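Local coordinates for protein ureidoglycolate hydrolase (Arabidopsis thaliana, PDB 4PXE) that hydrolyses (S)-ureidoglycolate to glyoxylate, ammonia and carbon dioxide with two manganese ions per subunit, a late step in plant purine breakdown, at residues G104-L109 and L205-E210; I392-Y397 and E411-G416; G19-I24 and G100-V105; I132-E137 and Y377-F382; V224-A229 and H369-S374. All coordinates share one frame; numbering follows the deposited sequence.

Contact 1. Residues G104-L109 and L205-E210; sequences GVVGVL and LELHIE. With MN (manganese (II) ion), chain C.
V106 meets L207 and I209 through its two methyl branches. CG1, set anti to the backbone N (chi1 170°), crosses the L207 side chain and touches its CD2 at 4.0 Å, while CG2 comes to 4.1 Å from I209 CG2. A beta-branched residue suits a helix start that must offer one methyl to each neighbour.

The backbones meet at G107, whose CA lies 3.1 Å from L207 O in a bent CA-H...O contact. A CB would point straight into that carbonyl, so glycine suits the closest point. Here helix 105-120 lies against strand 201-209 of the M20 catalytic alpha/beta fold.

Two waters bridge the backbones where they do not bond directly. One links G107 N to L207 O, accepting from the first and donating to the second. Another accepts a hydrogen bond from L207 N and donates one to G107 O at 2.8 Å.

H208 supplies the metal ligand of this contact. Its NE2 binds manganese at 2.3 Å, in a site shared with H92 and D103. At the other end of the ring, ND1 donates to I209 O at 2.8 Å, nearly straight (170°), in the ring plane and on a carbonyl lone pair. That bond probably limits rotation of the ring and, with the metal, holds NE2 toward the ion.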
# COMPACT_ATOMS: atom_id res chain seq x y z
N GLY A 104 -18.96 16.12 -8.36
CA GLY A 104 -19.96 16.16 -7.29
C GLY A 104 -20.28 17.56 -6.76
O GLY A 104 -21.45 17.96 -6.66
N VAL A 105 -19.22 18.28 -6.41
CA VAL A 105 -19.36 19.58 -5.76
C VAL A 105 -20.20 20.56 -6.60
O VAL A 105 -21.04 21.27 -6.06
CB VAL A 105 -17.99 20.20 -5.42
CG1 VAL A 105 -18.17 21.57 -4.80
CG2 VAL A 105 -17.23 19.29 -4.46
N VAL A 106 -20.00 20.56 -7.92
CA VAL A 106 -20.79 21.45 -8.77
C VAL A 106 -22.30 21.23 -8.62
O VAL A 106 -23.06 22.20 -8.56
CB VAL A 106 -20.39 21.34 -10.26
CG1 VAL A 106 -21.38 22.09 -11.15
CG2 VAL A 106 -18.95 21.85 -10.46
N GLY A 107 -22.73 19.97 -8.50
CA GLY A 107 -24.15 19.69 -8.36
C GLY A 107 -24.71 19.94 -6.97
O GLY A 107 -25.94 19.93 -6.80
N VAL A 108 -23.85 20.16 -5.99
CA VAL A 108 -24.31 20.52 -4.64
C VAL A 108 -24.31 22.04 -4.47
O VAL A 108 -25.36 22.66 -4.21
CB VAL A 108 -23.45 19.85 -3.54
CG1 VAL A 108 -23.90 20.33 -2.16
CG2 VAL A 108 -23.54 18.33 -3.62
N LEU A 109 -23.15 22.67 -4.62
CA LEU A 109 -23.07 24.13 -4.57
C LEU A 109 -23.88 24.78 -5.68
O LEU A 109 -24.51 25.82 -5.48
CB LEU A 109 -21.62 24.61 -4.62
CG LEU A 109 -20.74 24.16 -3.45
CD1 LEU A 109 -19.33 24.70 -3.57
CD2 LEU A 109 -21.34 24.58 -2.13
N LEU A 205 -33.13 15.51 -10.37
CA LEU A 205 -32.17 16.04 -11.35
C LEU A 205 -30.79 16.14 -10.74
O LEU A 205 -30.66 16.57 -9.60
CB LEU A 205 -32.58 17.46 -11.76
CG LEU A 205 -34.05 17.73 -12.03
CD1 LEU A 205 -34.22 19.21 -12.38
CD2 LEU A 205 -34.55 16.85 -13.16
N GLU A 206 -29.76 15.80 -11.50
CA GLU A 206 -28.38 16.01 -11.03
C GLU A 206 -27.57 16.80 -12.04
O GLU A 206 -27.45 16.40 -13.20
CB GLU A 206 -27.70 14.66 -10.76
CG GLU A 206 -26.29 14.79 -10.18
CD GLU A 206 -25.73 13.49 -9.61
OE1 GLU A 206 -26.35 12.41 -9.79
OE2 GLU A 206 -24.66 13.56 -8.97
N LEU A 207 -27.02 17.93 -11.60
CA LEU A 207 -26.09 18.72 -12.40
C LEU A 207 -24.68 18.17 -12.14
O LEU A 207 -24.32 17.96 -10.98
CB LEU A 207 -26.18 20.18 -11.97
CG LEU A 207 -25.10 21.14 -12.50
CD1 LEU A 207 -25.14 21.26 -14.02
CD2 LEU A 207 -25.25 22.49 -11.84
N HIS A 208 -23.89 17.93 -13.19
CA HIS A 208 -22.58 17.30 -13.00
C HIS A 208 -21.65 17.65 -14.16
O HIS A 208 -22.09 17.82 -15.30
CB HIS A 208 -22.73 15.76 -12.89
CG HIS A 208 -21.60 15.08 -12.16
ND1 HIS A 208 -20.34 14.93 -12.69
CD2 HIS A 208 -21.55 14.53 -10.92
CE1 HIS A 208 -19.56 14.31 -11.82
NE2 HIS A 208 -20.28 14.06 -10.73
N ILE A 209 -20.35 17.78 -13.88
CA ILE A 209 -19.40 17.91 -14.98
C ILE A 209 -19.45 16.66 -15.86
O ILE A 209 -19.69 15.55 -15.37
CB ILE A 209 -17.97 18.19 -14.50
CG1 ILE A 209 -17.43 17.04 -13.63
CG2 ILE A 209 -17.93 19.51 -13.73
CD1 ILE A 209 -15.91 17.11 -13.37
N GLU A 210 -19.23 16.83 -17.15
CA GLU A 210 -19.33 15.71 -18.07
C GLU A 210 -18.39 14.54 -17.74
O GLU A 210 -18.75 13.38 -17.93
CB GLU A 210 -19.04 16.17 -19.51
CG GLU A 210 -19.14 15.03 -20.53
CD GLU A 210 -18.58 15.38 -21.88
OE1 GLU A 210 -18.62 16.58 -22.24
OE2 GLU A 210 -18.10 14.46 -22.59
MN MN C . -19.46 12.49 -9.22
O HOH W 1 -19.83 17.67 -10.97
O HOH W 2 -22.16 17.30 -9.49
O HOH W 3 -27.60 18.97 -8.86
O HOH W 4 -21.47 11.54 -9.27
O HOH W 5 -18.26 10.75 -8.52
O HOH W 6 -19.26 11.02 -11.21

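Contact 2. Residues I392-Y397 and E411-G416; sequences IFIPCY and EDMANG
I394 reaches from strand 389-394 to the helix segment 411-416, and its side chain can be followed outward. CB lies 3.8 Å from D412 O. From it CG2 branches to within 3.4 Å of the same carbonyl oxygen and 3.5 Å of G416 CA. CG1 takes the more hindered rotamer, between the backbone N and carbonyl carbon (chi1 60°), and leads to CD1. I394 CD1 ends 3.9 Å from M413 CG. A CB at position 416 would run into I394 CG2, so glycine fits the helix where the branch presses in. Next along the chain, P395 crosses the D412 side chain: its CB is 3.6 Å from D412 OD2, while CG and CD lie near the rest of the carboxylate. The axes of 411-416, in the last helix, and of strand residues 392-394 run nearly antiparallel, at 165°. D412 O serves the helix bond from G416 N. With no hydrogen bond between the segments and apolar carbons meeting helix backbone, the fit rests on shape and on glycine's lack of a side chain.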
# COMPACT_ATOMS: atom_id res chain seq x y z
N ILE A 392 -28.02 16.91 -16.02
CA ILE A 392 -27.48 17.98 -16.85
C ILE A 392 -25.96 17.91 -16.77
O ILE A 392 -25.40 18.05 -15.68
CB ILE A 392 -27.92 19.34 -16.29
CG1 ILE A 392 -29.45 19.46 -16.25
CG2 ILE A 392 -27.34 20.49 -17.12
CD1 ILE A 392 -29.91 20.56 -15.35
N PHE A 393 -25.29 17.68 -17.90
CA PHE A 393 -23.83 17.76 -17.98
C PHE A 393 -23.38 19.16 -18.42
O PHE A 393 -24.00 19.78 -19.30
CB PHE A 393 -23.28 16.77 -19.01
CG PHE A 393 -23.06 15.36 -18.49
CD1 PHE A 393 -23.13 15.04 -17.13
CD2 PHE A 393 -22.75 14.37 -19.40
CE1 PHE A 393 -22.88 13.71 -16.72
CE2 PHE A 393 -22.50 13.07 -18.99
CZ PHE A 393 -22.57 12.75 -17.65
N ILE A 394 -22.29 19.62 -17.82
CA ILE A 394 -21.58 20.80 -18.32
C ILE A 394 -20.19 20.38 -18.81
O ILE A 394 -19.67 19.33 -18.43
CB ILE A 394 -21.46 21.91 -17.25
CG1 ILE A 394 -20.69 21.40 -16.03
CG2 ILE A 394 -22.84 22.44 -16.86
CD1 ILE A 394 -20.45 22.50 -15.00
N PRO A 395 -19.58 21.19 -19.68
CA PRO A 395 -18.25 20.82 -20.19
C PRO A 395 -17.19 20.81 -19.11
O PRO A 395 -17.34 21.46 -18.08
CB PRO A 395 -17.93 21.94 -21.19
CG PRO A 395 -19.27 22.53 -21.54
CD PRO A 395 -20.08 22.43 -20.30
N CYS A 396 -16.14 20.04 -19.35
CA CYS A 396 -14.97 20.15 -18.50
C CYS A 396 -13.73 20.00 -19.36
O CYS A 396 -13.75 19.36 -20.42
CB CYS A 396 -15.00 19.16 -17.32
SG CYS A 396 -14.99 17.41 -17.78
N TYR A 397 -12.66 20.64 -18.90
CA TYR A 397 -11.43 20.78 -19.65
C TYR A 397 -10.83 19.42 -19.99
O TYR A 397 -10.47 18.65 -19.09
CB TYR A 397 -10.44 21.60 -18.81
CG TYR A 397 -9.15 21.89 -19.52
CD1 TYR A 397 -9.14 22.46 -20.79
CD2 TYR A 397 -7.93 21.62 -18.92
CE1 TYR A 397 -7.95 22.74 -21.44
CE2 TYR A 397 -6.73 21.90 -19.57
CZ TYR A 397 -6.76 22.47 -20.82
OH TYR A 397 -5.58 22.73 -21.48
N GLU A 411 -18.26 30.18 -16.29
CA GLU A 411 -19.37 30.27 -17.24
C GLU A 411 -20.04 28.92 -17.45
O GLU A 411 -21.27 28.83 -17.50
CB GLU A 411 -18.92 30.80 -18.59
CG GLU A 411 -20.10 31.14 -19.46
CD GLU A 411 -19.87 30.87 -20.92
OE1 GLU A 411 -18.75 30.44 -21.30
OE2 GLU A 411 -20.82 31.09 -21.69
N ASP A 412 -19.24 27.87 -17.59
CA ASP A 412 -19.83 26.55 -17.77
C ASP A 412 -20.70 26.16 -16.60
O ASP A 412 -21.80 25.64 -16.79
CB ASP A 412 -18.76 25.51 -18.09
CG ASP A 412 -18.34 25.57 -19.55
OD1 ASP A 412 -19.16 26.02 -20.39
OD2 ASP A 412 -17.22 25.18 -19.89
N MET A 413 -20.23 26.43 -15.38
CA MET A 413 -21.03 26.15 -14.20
C MET A 413 -22.29 27.01 -14.15
O MET A 413 -23.37 26.49 -13.86
CB MET A 413 -20.20 26.35 -12.93
CG MET A 413 -19.05 25.36 -12.81
SD MET A 413 -18.19 25.44 -11.22
CE MET A 413 -17.37 27.04 -11.35
N ALA A 414 -22.16 28.30 -14.42
CA ALA A 414 -23.31 29.20 -14.40
C ALA A 414 -24.37 28.75 -15.39
O ALA A 414 -25.57 28.81 -15.08
CB ALA A 414 -22.87 30.63 -14.67
N ASN A 415 -23.97 28.33 -16.58
CA ASN A 415 -24.94 27.85 -17.57
C ASN A 415 -25.68 26.60 -17.09
O ASN A 415 -26.90 26.47 -17.25
CB ASN A 415 -24.28 27.58 -18.92
CG ASN A 415 -23.91 28.84 -19.65
OD1 ASN A 415 -24.44 29.91 -19.35
ND2 ASN A 415 -23.01 28.74 -20.61
N GLY A 416 -24.93 25.67 -16.49
CA GLY A 416 -25.53 24.50 -15.88
C GLY A 416 -26.50 24.87 -14.78
O GLY A 416 -27.59 24.29 -14.68

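Contact 3. Residues G19-I24 and G100-V105; sequences GLQNQI and GKYDGV. With MN (manganese (II) ion), chain C; MN (manganese (II) ion), chain D.
The loop carrying D103, the carboxylate that bridges the two manganese ions of the M20 active site, is covered on its outer side by helix 17-28, chiefly where I24 meets K101, Y102 and V105. I24 spreads its two branches over the loop. CG2 sits over one face of the Y102 ring, 3.9 Å from CE1, and also touches K101 CB. CD1 presses on V105 CG1 at 3.5 Å, a snug fit between aliphatic tips.

One turn earlier, Q21 swings its amide to the phenol end of Y102 by a bend at chi2 (66°). Its NE2 gives a weak hydrogen bond of 3.3 Å to Y102 OH, with amide and ring planes 48° apart. A glutamine is long enough to span this gap. NE2 also bonds weakly to D25, whose carboxylate forms a salt bridge with K101.

Behind this cover lies the binuclear site: D103 OD1 binds one manganese at 2.2 Å and OD2 the other, also at 2.2 Å, as expected of the shared aspartate in this family. H92 and H208 join the first ion, E138 and H402 the second. A water donates to both I24 O and K101 O, tying the helix backbone to the loop at 2.8 Å from each oxygen.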
# COMPACT_ATOMS: atom_id res chain seq x y z
N GLY A 19 -18.81 34.17 -7.46
CA GLY A 19 -19.15 33.76 -6.10
C GLY A 19 -19.22 32.25 -5.98
O GLY A 19 -18.71 31.66 -5.01
N LEU A 20 -19.82 31.61 -6.97
CA LEU A 20 -19.85 30.15 -7.01
C LEU A 20 -18.44 29.57 -7.11
O LEU A 20 -18.10 28.59 -6.42
CB LEU A 20 -20.73 29.67 -8.17
CG LEU A 20 -20.87 28.15 -8.37
CD1 LEU A 20 -21.37 27.48 -7.08
CD2 LEU A 20 -21.83 27.88 -9.52
N GLN A 21 -17.59 30.17 -7.94
CA GLN A 21 -16.20 29.74 -8.01
C GLN A 21 -15.50 29.85 -6.66
O GLN A 21 -14.74 28.95 -6.27
CB GLN A 21 -15.41 30.54 -9.05
CG GLN A 21 -13.96 30.10 -9.13
CD GLN A 21 -13.85 28.70 -9.64
OE1 GLN A 21 -14.59 28.31 -10.55
NE2 GLN A 21 -12.97 27.91 -9.05
N ASN A 22 -15.74 30.95 -5.95
CA ASN A 22 -15.14 31.13 -4.64
C ASN A 22 -15.57 30.03 -3.67
O ASN A 22 -14.77 29.56 -2.87
CB ASN A 22 -15.47 32.52 -4.08
CG ASN A 22 -14.81 33.64 -4.87
OD1 ASN A 22 -13.89 33.41 -5.66
ND2 ASN A 22 -15.28 34.87 -4.65
N GLN A 23 -16.83 29.61 -3.76
CA GLN A 23 -17.32 28.52 -2.92
C GLN A 23 -16.66 27.18 -3.27
O GLN A 23 -16.32 26.40 -2.38
CB GLN A 23 -18.84 28.41 -2.99
CG GLN A 23 -19.53 29.63 -2.37
CD GLN A 23 -21.03 29.62 -2.55
OE1 GLN A 23 -21.57 28.96 -3.44
NE2 GLN A 23 -21.72 30.35 -1.69
N ILE A 24 -16.46 26.94 -4.56
CA ILE A 24 -15.75 25.75 -5.02
C ILE A 24 -14.35 25.73 -4.42
O ILE A 24 -13.89 24.71 -3.90
CB ILE A 24 -15.68 25.70 -6.57
CG1 ILE A 24 -17.07 25.40 -7.16
CG2 ILE A 24 -14.67 24.66 -7.05
CD1 ILE A 24 -17.37 23.93 -7.29
N GLY A 100 -10.09 16.03 -8.11
CA GLY A 100 -10.33 17.43 -8.42
C GLY A 100 -11.35 18.09 -7.50
O GLY A 100 -11.82 17.47 -6.54
N LYS A 101 -11.72 19.33 -7.84
CA LYS A 101 -12.58 20.17 -7.00
C LYS A 101 -14.02 20.28 -7.52
O LYS A 101 -14.86 20.92 -6.88
CB LYS A 101 -12.02 21.61 -6.94
CG LYS A 101 -10.54 21.74 -6.63
CD LYS A 101 -10.13 23.22 -6.48
CE LYS A 101 -10.35 24.06 -7.73
NZ LYS A 101 -9.69 25.41 -7.59
N TYR A 102 -14.31 19.66 -8.66
CA TYR A 102 -15.58 19.89 -9.37
C TYR A 102 -16.53 18.69 -9.38
O TYR A 102 -17.75 18.86 -9.37
CB TYR A 102 -15.30 20.37 -10.81
CG TYR A 102 -14.53 21.67 -10.87
CD1 TYR A 102 -15.20 22.90 -10.92
CD2 TYR A 102 -13.14 21.68 -10.86
CE1 TYR A 102 -14.50 24.09 -10.95
CE2 TYR A 102 -12.44 22.87 -10.89
CZ TYR A 102 -13.13 24.07 -10.94
OH TYR A 102 -12.43 25.26 -10.96
N ASP A 103 -15.95 17.49 -9.37
CA ASP A 103 -16.74 16.26 -9.34
C ASP A 103 -17.66 16.27 -8.12
O ASP A 103 -17.21 16.44 -6.99
CB ASP A 103 -15.77 15.08 -9.30
CG ASP A 103 -16.46 13.76 -9.22
OD1 ASP A 103 -17.64 13.66 -9.58
OD2 ASP A 103 -15.80 12.79 -8.82
N GLY A 104 -18.96 16.12 -8.36
CA GLY A 104 -19.96 16.16 -7.29
C GLY A 104 -20.28 17.56 -6.76
O GLY A 104 -21.45 17.96 -6.66
N VAL A 105 -19.22 18.28 -6.41
CA VAL A 105 -19.36 19.58 -5.76
C VAL A 105 -20.20 20.56 -6.60
O VAL A 105 -21.04 21.27 -6.06
CB VAL A 105 -17.99 20.20 -5.42
CG1 VAL A 105 -18.17 21.57 -4.80
CG2 VAL A 105 -17.23 19.29 -4.46
MN MN C . -19.46 12.49 -9.22
MN MN D . -16.18 10.62 -8.98
O HOH W 7 -13.56 27.17 -12.43
O HOH W 8 -14.71 22.06 -4.31
O HOH W 4 -21.47 11.54 -9.27
O HOH W 5 -18.26 10.75 -8.52
O HOH W 6 -19.26 11.02 -11.21
O HOH W 9 -16.62 10.37 -10.74

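Contact 4. Residues I132-E137 and Y377-F382; sequences ILFTSE and YHDSLF. With GLV (glyoxylic acid), chain E.
The backbones of E137 and D379 come within 6.6 Å, CA to CA, as the loop after strand 129-133 passes the start of helix 379-383. D379 CB makes a CH-pi contact over the face of the F134 ring, 3.7 Å from the centroid, and its carboxylate stacks at 17° to the ring. The opposite face of F134 is covered by I132 CG2. D379 OD2 also touches E137 CG at 3.4 Å, while OD1 shares a water with S136 O and bonds to S149. E137 bends at chi2 (-92°), bringing OE2 to 3.3 Å from Y377 CD2 and close to O1 of glyoxylate. Y377 gives its ring face to the ligand and its backbone N to ligand O2 at 3.0 Å. With an alanine here the ring over C1 and C2 of glyoxylate is gone, and the ligand would probably sit less firmly, with E137 OE2 missing a neighbour. R307 of the same chain and N294 of the second subunit add hydrogen bonds to glyoxylate, so the pocket of this M20-family enzyme is completed across the dimer interface.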
# COMPACT_ATOMS: atom_id res chain seq x y z
N ILE A 132 -30.50 17.63 -2.21
CA ILE A 132 -29.94 16.50 -1.48
C ILE A 132 -28.43 16.51 -1.58
O ILE A 132 -27.86 16.50 -2.67
CB ILE A 132 -30.45 15.15 -2.04
CG1 ILE A 132 -31.98 15.09 -2.04
CG2 ILE A 132 -29.89 14.00 -1.21
CD1 ILE A 132 -32.54 13.87 -2.72
N LEU A 133 -27.77 16.54 -0.43
CA LEU A 133 -26.35 16.23 -0.36
C LEU A 133 -26.25 14.77 0.04
O LEU A 133 -26.50 14.42 1.19
CB LEU A 133 -25.64 17.13 0.66
CG LEU A 133 -24.22 16.71 1.05
CD1 LEU A 133 -23.33 16.49 -0.18
CD2 LEU A 133 -23.60 17.76 1.98
N PHE A 134 -25.94 13.91 -0.92
CA PHE A 134 -25.81 12.49 -0.61
C PHE A 134 -24.63 12.27 0.33
O PHE A 134 -23.61 12.96 0.22
CB PHE A 134 -25.68 11.69 -1.90
CG PHE A 134 -26.91 11.77 -2.77
CD1 PHE A 134 -27.97 10.91 -2.56
CD2 PHE A 134 -27.03 12.74 -3.76
CE1 PHE A 134 -29.12 10.99 -3.33
CE2 PHE A 134 -28.17 12.82 -4.54
CZ PHE A 134 -29.22 11.95 -4.33
N THR A 135 -24.78 11.36 1.28
CA THR A 135 -23.80 11.25 2.34
C THR A 135 -22.40 10.85 1.83
O THR A 135 -21.39 11.25 2.39
CB THR A 135 -24.28 10.29 3.47
OG1 THR A 135 -23.54 10.57 4.66
CG2 THR A 135 -24.14 8.82 3.07
N SER A 136 -22.38 10.08 0.75
CA SER A 136 -21.14 9.68 0.08
C SER A 136 -21.53 9.00 -1.21
O SER A 136 -22.51 8.24 -1.23
CB SER A 136 -20.35 8.70 0.96
OG SER A 136 -19.41 7.98 0.18
N GLU A 137 -20.78 9.26 -2.28
CA GLU A 137 -21.02 8.59 -3.55
C GLU A 137 -19.81 7.76 -3.96
O GLU A 137 -19.94 6.79 -4.72
CB GLU A 137 -21.37 9.62 -4.63
CG GLU A 137 -21.74 9.03 -5.98
CD GLU A 137 -20.57 8.88 -6.92
OE1 GLU A 137 -19.46 9.40 -6.63
OE2 GLU A 137 -20.76 8.23 -7.97
N TYR A 377 -20.70 6.54 -13.16
CA TYR A 377 -21.97 6.38 -12.45
C TYR A 377 -22.17 7.57 -11.52
O TYR A 377 -21.25 8.39 -11.33
CB TYR A 377 -22.06 5.03 -11.70
CG TYR A 377 -20.92 4.76 -10.74
CD1 TYR A 377 -19.85 3.92 -11.10
CD2 TYR A 377 -20.89 5.35 -9.48
CE1 TYR A 377 -18.79 3.69 -10.21
CE2 TYR A 377 -19.85 5.13 -8.60
CZ TYR A 377 -18.81 4.30 -8.96
OH TYR A 377 -17.77 4.09 -8.08
N HIS A 378 -23.37 7.69 -10.97
CA HIS A 378 -23.77 8.84 -10.17
C HIS A 378 -24.88 8.41 -9.23
O HIS A 378 -25.49 7.37 -9.45
CB HIS A 378 -24.34 9.94 -11.06
CG HIS A 378 -23.41 10.42 -12.13
ND1 HIS A 378 -22.41 11.35 -11.89
CD2 HIS A 378 -23.34 10.13 -13.45
CE1 HIS A 378 -21.77 11.60 -13.02
NE2 HIS A 378 -22.32 10.88 -13.98
N ASP A 379 -25.17 9.23 -8.24
CA ASP A 379 -26.36 9.00 -7.41
C ASP A 379 -27.65 8.91 -8.23
O ASP A 379 -28.58 8.20 -7.84
CB ASP A 379 -26.46 10.09 -6.34
CG ASP A 379 -25.33 9.99 -5.33
OD1 ASP A 379 -25.28 8.94 -4.66
OD2 ASP A 379 -24.51 10.93 -5.20
N SER A 380 -27.69 9.60 -9.36
CA SER A 380 -28.82 9.52 -10.29
C SER A 380 -29.13 8.07 -10.69
O SER A 380 -30.29 7.74 -10.96
CB SER A 380 -28.52 10.35 -11.54
OG SER A 380 -28.54 11.74 -11.26
N LEU A 381 -28.12 7.21 -10.73
CA LEU A 381 -28.32 5.82 -11.15
C LEU A 381 -29.31 5.13 -10.21
O LEU A 381 -30.16 4.34 -10.65
CB LEU A 381 -26.98 5.07 -11.15
CG LEU A 381 -27.02 3.59 -11.53
CD1 LEU A 381 -27.57 3.42 -12.92
CD2 LEU A 381 -25.63 3.00 -11.44
N PHE A 382 -29.21 5.43 -8.92
CA PHE A 382 -30.07 4.80 -7.92
C PHE A 382 -31.34 5.59 -7.62
O PHE A 382 -32.40 5.00 -7.33
CB PHE A 382 -29.26 4.46 -6.68
CG PHE A 382 -28.16 3.49 -6.98
CD1 PHE A 382 -28.44 2.14 -7.09
CD2 PHE A 382 -26.88 3.94 -7.26
CE1 PHE A 382 -27.45 1.24 -7.43
CE2 PHE A 382 -25.89 3.05 -7.61
CZ PHE A 382 -26.17 1.70 -7.69
C1 GLV E . -17.77 7.62 -9.53
O1 GLV E . -18.97 8.29 -9.73
C2 GLV E . -17.32 6.82 -10.70
O2 GLV E . -18.03 6.82 -11.76
O3 GLV E . -16.24 6.16 -10.63
O HOH W 10 -24.97 8.37 -2.24

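Contact 5. Residues V224-A229 and H369-S374; sequences VVTAIA and HKMMIS
V224 and M371 lie on one face of the parallel strand pair, the face to which the side chains of A227 and I373 also turn; V225 with M372 and I228 with S374 occupy the other. On the first face V224 and M371 run side by side, pointing the same way, with V224 CG1 3.9 Å from M371 SD. On the second, I228 CG1 meets S374 CB at 4.1 Å; a small serine suits a place beside the isoleucine, and its OG bonds to A376 and H378.

Along the shared edge, V224 N donates to K370 O at 2.8 Å, and V224 O receives M372 N. M372 O then takes T226 N. A227 O accepts S374 N at 2.9 Å (174°), and S374 O accepts A229 N.

Between the V225-M372 and I228-S374 pairs the 224-229 strand has one residue more, a bulge around T226. T226 CG2 packs against M371 CB at 3.9 Å, the two side chains crossing at about a right angle. A glycine in place of T226 takes away this methyl, and the M371 side chain would probably be freer to move. Such parallel pairing is part of the M20 catalytic-domain sheet, from which strand 222-239 runs on into the dimerization region, residues 230-345.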
# COMPACT_ATOMS: atom_id res chain seq x y z
N VAL A 224 -27.62 16.74 -22.29
CA VAL A 224 -28.82 16.20 -21.70
C VAL A 224 -28.65 14.69 -21.63
O VAL A 224 -28.58 14.01 -22.65
CB VAL A 224 -30.06 16.59 -22.51
CG1 VAL A 224 -31.31 15.95 -21.92
CG2 VAL A 224 -30.20 18.11 -22.58
N VAL A 225 -28.50 14.18 -20.41
CA VAL A 225 -28.09 12.78 -20.24
C VAL A 225 -29.27 11.83 -20.39
O VAL A 225 -30.30 12.00 -19.73
CB VAL A 225 -27.43 12.58 -18.86
CG1 VAL A 225 -27.11 11.10 -18.61
CG2 VAL A 225 -26.18 13.44 -18.76
N THR A 226 -29.12 10.83 -21.24
CA THR A 226 -30.23 9.92 -21.54
C THR A 226 -30.13 8.56 -20.86
O THR A 226 -31.11 7.84 -20.74
CB THR A 226 -30.36 9.70 -23.05
OG1 THR A 226 -29.20 9.02 -23.53
CG2 THR A 226 -30.51 11.03 -23.80
N ALA A 227 -28.93 8.20 -20.41
CA ALA A 227 -28.71 6.90 -19.79
C ALA A 227 -27.39 6.94 -19.04
O ALA A 227 -26.54 7.79 -19.31
CB ALA A 227 -28.68 5.79 -20.84
N ILE A 228 -27.24 6.02 -18.10
CA ILE A 228 -26.01 5.88 -17.32
C ILE A 228 -25.51 4.45 -17.50
O ILE A 228 -26.28 3.51 -17.33
CB ILE A 228 -26.28 6.15 -15.82
CG1 ILE A 228 -26.78 7.58 -15.60
CG2 ILE A 228 -25.02 5.86 -14.99
CD1 ILE A 228 -27.24 7.86 -14.19
N ALA A 229 -24.23 4.29 -17.82
CA ALA A 229 -23.63 2.98 -18.05
C ALA A 229 -23.68 2.08 -16.81
O ALA A 229 -23.81 2.55 -15.68
CB ALA A 229 -22.20 3.13 -18.56
N HIS A 369 -26.99 22.29 -26.98
CA HIS A 369 -27.04 21.05 -26.22
C HIS A 369 -27.10 19.83 -27.12
O HIS A 369 -27.44 19.94 -28.30
CB HIS A 369 -28.23 21.06 -25.26
CG HIS A 369 -29.52 21.46 -25.91
ND1 HIS A 369 -30.44 20.55 -26.37
CD2 HIS A 369 -30.02 22.69 -26.19
CE1 HIS A 369 -31.47 21.20 -26.89
NE2 HIS A 369 -31.24 22.49 -26.80
N LYS A 370 -26.74 18.68 -26.56
CA LYS A 370 -26.92 17.42 -27.26
C LYS A 370 -27.31 16.35 -26.27
O LYS A 370 -27.10 16.50 -25.07
CB LYS A 370 -25.65 17.01 -28.01
CG LYS A 370 -24.58 16.43 -27.10
CD LYS A 370 -23.35 15.97 -27.88
CE LYS A 370 -23.67 14.80 -28.79
NZ LYS A 370 -22.47 14.31 -29.52
N MET A 371 -27.88 15.26 -26.78
CA MET A 371 -28.20 14.09 -25.99
C MET A 371 -26.95 13.25 -25.86
O MET A 371 -26.22 13.05 -26.83
CB MET A 371 -29.27 13.26 -26.70
CG MET A 371 -30.55 14.01 -26.99
SD MET A 371 -31.39 14.42 -25.46
CE MET A 371 -32.84 15.28 -26.10
N MET A 372 -26.70 12.72 -24.67
CA MET A 372 -25.52 11.87 -24.49
C MET A 372 -25.68 10.96 -23.30
O MET A 372 -26.60 11.12 -22.50
CB MET A 372 -24.25 12.73 -24.38
CG MET A 372 -24.25 13.71 -23.22
SD MET A 372 -23.00 15.03 -23.34
CE MET A 372 -21.50 14.07 -23.39
N ILE A 373 -24.79 9.98 -23.18
CA ILE A 373 -24.85 9.06 -22.05
C ILE A 373 -23.77 9.40 -21.03
O ILE A 373 -22.80 10.08 -21.34
CB ILE A 373 -24.70 7.58 -22.49
CG1 ILE A 373 -23.25 7.28 -22.89
CG2 ILE A 373 -25.69 7.26 -23.61
CD1 ILE A 373 -22.82 5.84 -22.62
N SER A 374 -23.97 8.94 -19.80
CA SER A 374 -22.93 9.05 -18.79
C SER A 374 -22.14 7.75 -18.72
O SER A 374 -22.72 6.66 -18.65
CB SER A 374 -23.54 9.35 -17.42
OG SER A 374 -22.52 9.48 -16.44

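In the fold
Contacts 1, 2, 4 and 5 all reach the sheet region of the M20 catalytic domain. Contacts 1 and 2, centres about 9 Å apart, use the neighbouring strands 201-209 and 389-394 respectively, and contact 5 joins next through strand 222-239. Contact 3, its centre about 9 Å from that of contact 1, shares G104 and V105 with it. The centres of contacts 4 and 1 are about 10 Å apart; E206 bonds to S380 between them. Along the chain, contact 3 opens first; contacts 1 and 4 interleave, contact 5 is nested within contact 4, and contact 2 comes last. Contacts 1 and 3 carry metal ligands and contact 4 the glyoxylate pocket, while contacts 2 and 5 join surrounding strands and the last helix.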